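Local atomic coordinates of hydrophilic protein, virA protein (Chromobacterium violaceum, PDB entry 3BO6), a protein that probably acts as a phosphothreonine lyase effector of the SpvC family, removing phosphate from phosphothreonine by elimination rather than hydrolysis. Residues W114-M119 against A132-Y137. Sequence-based numbering, arbitrary orientation. Where two conformers were deposited one is given.
Sequences WKVTDM and AQFTLY
One face of the F134 ring carries V116, whose CG2 sits 3.8 Å from the ring centroid and 16° off its normal, a CH-pi contact displaced toward the CE1 side. CG2 reaches it because it stands anti to the V116 backbone N. The Y137 ring, on the opposite side of the sheet, is met at its edge: the CA of W114 comes up to CD2, and the K115 side chain passes the hydroxyl with CE 3.2 Å from OH. From CG outward the lysine runs extended, beside T135 at its base (K115 CG to T135 CB 3.9 Å) and obliquely across Y137 toward its amino end; F65 adds a cation-pi partner. The W114 indole turns away from L136, leaving W114 CB to touch L136 CD2 at 3.7 Å, and its NE1 is bonded to L104 O in helix 93-104.

Between the backbones, K115 and T135 form the hydrogen-bonded pair; T135 N to K115 O is straighter (169° at the hydrogen) than the return bond from K115 N to T135 O, though its donor stands above the carbonyl plane. T117 N then takes Q133 O at 2.8 Å. W114 with L136 and V116 with F134 are the non-hydrogen-bonded pairs flanking K115. Q133 and F134 both face I86, a classic beta bulge where 134-137 pairs with its other neighbour, 82-86, mid-way across the lyase's seven-stranded antiparallel sheet, with helix 93-104 packed on the W114 and L136 face.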
loop_
_atom_site.group_PDB
_atom_site.type_symbol
_atom_site.label_atom_id
_atom_site.label_comp_id
_atom_site.label_asym_id
_atom_site.label_seq_id
_atom_site.Cartn_x
_atom_site.Cartn_y
_atom_site.Cartn_z
ATOM N N TRP A 114 2.687 -0.656 -6.970
ATOM C CA TRP A 114 3.450 -0.288 -5.776
ATOM C C TRP A 114 4.868 0.117 -6.180
ATOM O O TRP A 114 5.261 -0.091 -7.325
ATOM C CB TRP A 114 3.441 -1.442 -4.738
ATOM C CG TRP A 114 3.881 -2.798 -5.248
ATOM C CD1 TRP A 114 3.076 -3.791 -5.721
ATOM C CD2 TRP A 114 5.227 -3.300 -5.312
ATOM N NE1 TRP A 114 3.849 -4.889 -6.091
ATOM C CE2 TRP A 114 5.165 -4.604 -5.844
ATOM C CE3 TRP A 114 6.473 -2.768 -4.974
ATOM C CZ2 TRP A 114 6.304 -5.382 -6.056
ATOM C CZ3 TRP A 114 7.605 -3.544 -5.180
ATOM C CH2 TRP A 114 7.515 -4.830 -5.723
ATOM N N LYS A 115 5.606 0.742 -5.265
ATOM C CA LYS A 115 7.041 1.112 -5.475
ATOM C C LYS A 115 7.734 0.962 -4.140
ATOM O O LYS A 115 7.058 0.739 -3.181
ATOM C CB LYS A 115 7.175 2.508 -6.071
ATOM C CG LYS A 115 6.780 3.642 -5.164
ATOM C CD LYS A 115 6.765 4.920 -6.000
ATOM C CE LYS A 115 6.631 6.147 -5.148
ATOM N NZ LYS A 115 6.550 7.344 -6.058
ATOM N N VAL A 116 9.054 0.771 -4.271
ATOM C CA VAL A 116 9.992 0.671 -3.171
ATOM C C VAL A 116 11.148 1.638 -3.414
ATOM O O VAL A 116 11.594 1.814 -4.547
ATOM C CB VAL A 116 10.501 -0.793 -2.973
ATOM C CG1 VAL A 116 11.301 -1.274 -4.179
ATOM C CG2 VAL A 116 11.303 -0.919 -1.703
ATOM N N THR A 117 11.641 2.266 -2.358
ATOM C CA THR A 117 12.661 3.265 -2.553
ATOM C C THR A 117 13.945 2.534 -2.920
ATOM O O THR A 117 14.236 1.442 -2.401
ATOM C CB THR A 117 12.904 3.892 -1.167
ATOM O OG1 THR A 117 11.687 4.491 -0.709
ATOM C CG2 THR A 117 14.032 4.951 -1.194
ATOM N N ASP A 118 14.717 3.148 -3.811
ATOM C CA ASP A 118 16.063 2.685 -4.123
ATOM C C ASP A 118 17.015 3.268 -3.091
ATOM O O ASP A 118 17.342 4.470 -3.120
ATOM C CB ASP A 118 16.461 3.145 -5.527
ATOM C CG ASP A 118 17.843 2.638 -5.940
ATOM O OD1 ASP A 118 18.601 2.190 -5.055
ATOM O OD2 ASP A 118 18.143 2.699 -7.143
ATOM N N MET A 119 17.498 2.423 -2.195
ATOM C CA MET A 119 18.266 2.892 -1.050
ATOM C C MET A 119 19.672 3.361 -1.428
ATOM O O MET A 119 20.346 4.009 -0.630
ATOM C CB MET A 119 18.333 1.801 0.025
ATOM C CG MET A 119 16.951 1.428 0.598
ATOM S SD MET A 119 15.954 2.819 1.210
ATOM C CE MET A 119 16.862 3.273 2.670
ATOM N N ALA A 132 8.604 4.462 5.366
ATOM C CA ALA A 132 7.817 4.574 4.145
ATOM C C ALA A 132 8.609 4.189 2.897
ATOM O O ALA A 132 8.528 4.862 1.865
ATOM C CB ALA A 132 7.257 5.994 3.997
ATOM N N GLN A 133 9.372 3.101 3.002
ATOM C CA GLN A 133 10.187 2.644 1.879
ATOM C C GLN A 133 9.378 1.853 0.858
ATOM O O GLN A 133 9.855 1.590 -0.251
ATOM C CB GLN A 133 11.385 1.832 2.363
ATOM C CG GLN A 133 12.254 2.596 3.350
ATOM C CD GLN A 133 11.988 2.229 4.794
ATOM O OE1 GLN A 133 10.944 1.661 5.129
ATOM N NE2 GLN A 133 12.925 2.566 5.675
ATOM N N PHE A 134 8.163 1.450 1.221
ATOM C CA PHE A 134 7.238 0.864 0.253
ATOM C C PHE A 134 5.995 1.727 0.191
ATOM O O PHE A 134 5.496 2.169 1.230
ATOM C CB PHE A 134 6.799 -0.557 0.659
ATOM C CG PHE A 134 7.934 -1.548 0.787
ATOM C CD1 PHE A 134 8.121 -2.538 -0.166
ATOM C CD2 PHE A 134 8.781 -1.499 1.879
ATOM C CE1 PHE A 134 9.174 -3.457 -0.037
ATOM C CE2 PHE A 134 9.828 -2.400 2.004
ATOM C CZ PHE A 134 10.011 -3.374 1.056
ATOM N N THR A 135 5.498 1.973 -1.014
ATOM C CA THR A 135 4.237 2.679 -1.215
ATOM C C THR A 135 3.303 1.780 -2.014
ATOM O O THR A 135 3.678 1.289 -3.070
ATOM C CB THR A 135 4.487 3.986 -1.972
ATOM O OG1 THR A 135 5.382 4.813 -1.209
ATOM C CG2 THR A 135 3.169 4.727 -2.199
ATOM N N LEU A 136 2.105 1.541 -1.486
ATOM C CA LEU A 136 1.101 0.693 -2.126
ATOM C C LEU A 136 -0.078 1.550 -2.546
ATOM O O LEU A 136 -0.655 2.257 -1.709
ATOM C CB LEU A 136 0.581 -0.367 -1.141
ATOM C CG LEU A 136 1.578 -1.152 -0.292
ATOM C CD1 LEU A 136 0.841 -2.079 0.666
ATOM C CD2 LEU A 136 2.497 -1.956 -1.184
ATOM N N TYR A 137 -0.457 1.479 -3.817
ATOM C CA TYR A 137 -1.573 2.260 -4.342
ATOM C C TYR A 137 -2.833 1.419 -4.404
ATOM O O TYR A 137 -2.871 0.396 -5.093
ATOM C CB TYR A 137 -1.226 2.802 -5.730
ATOM C CG TYR A 137 -0.001 3.681 -5.717
ATOM C CD1 TYR A 137 -0.094 5.037 -5.464
ATOM C CD2 TYR A 137 1.250 3.144 -5.921
ATOM C CE1 TYR A 137 1.052 5.845 -5.463
ATOM C CE2 TYR A 137 2.380 3.922 -5.915
ATOM C CZ TYR A 137 2.290 5.259 -5.677
ATOM O OH TYR A 137 3.470 5.973 -5.689
#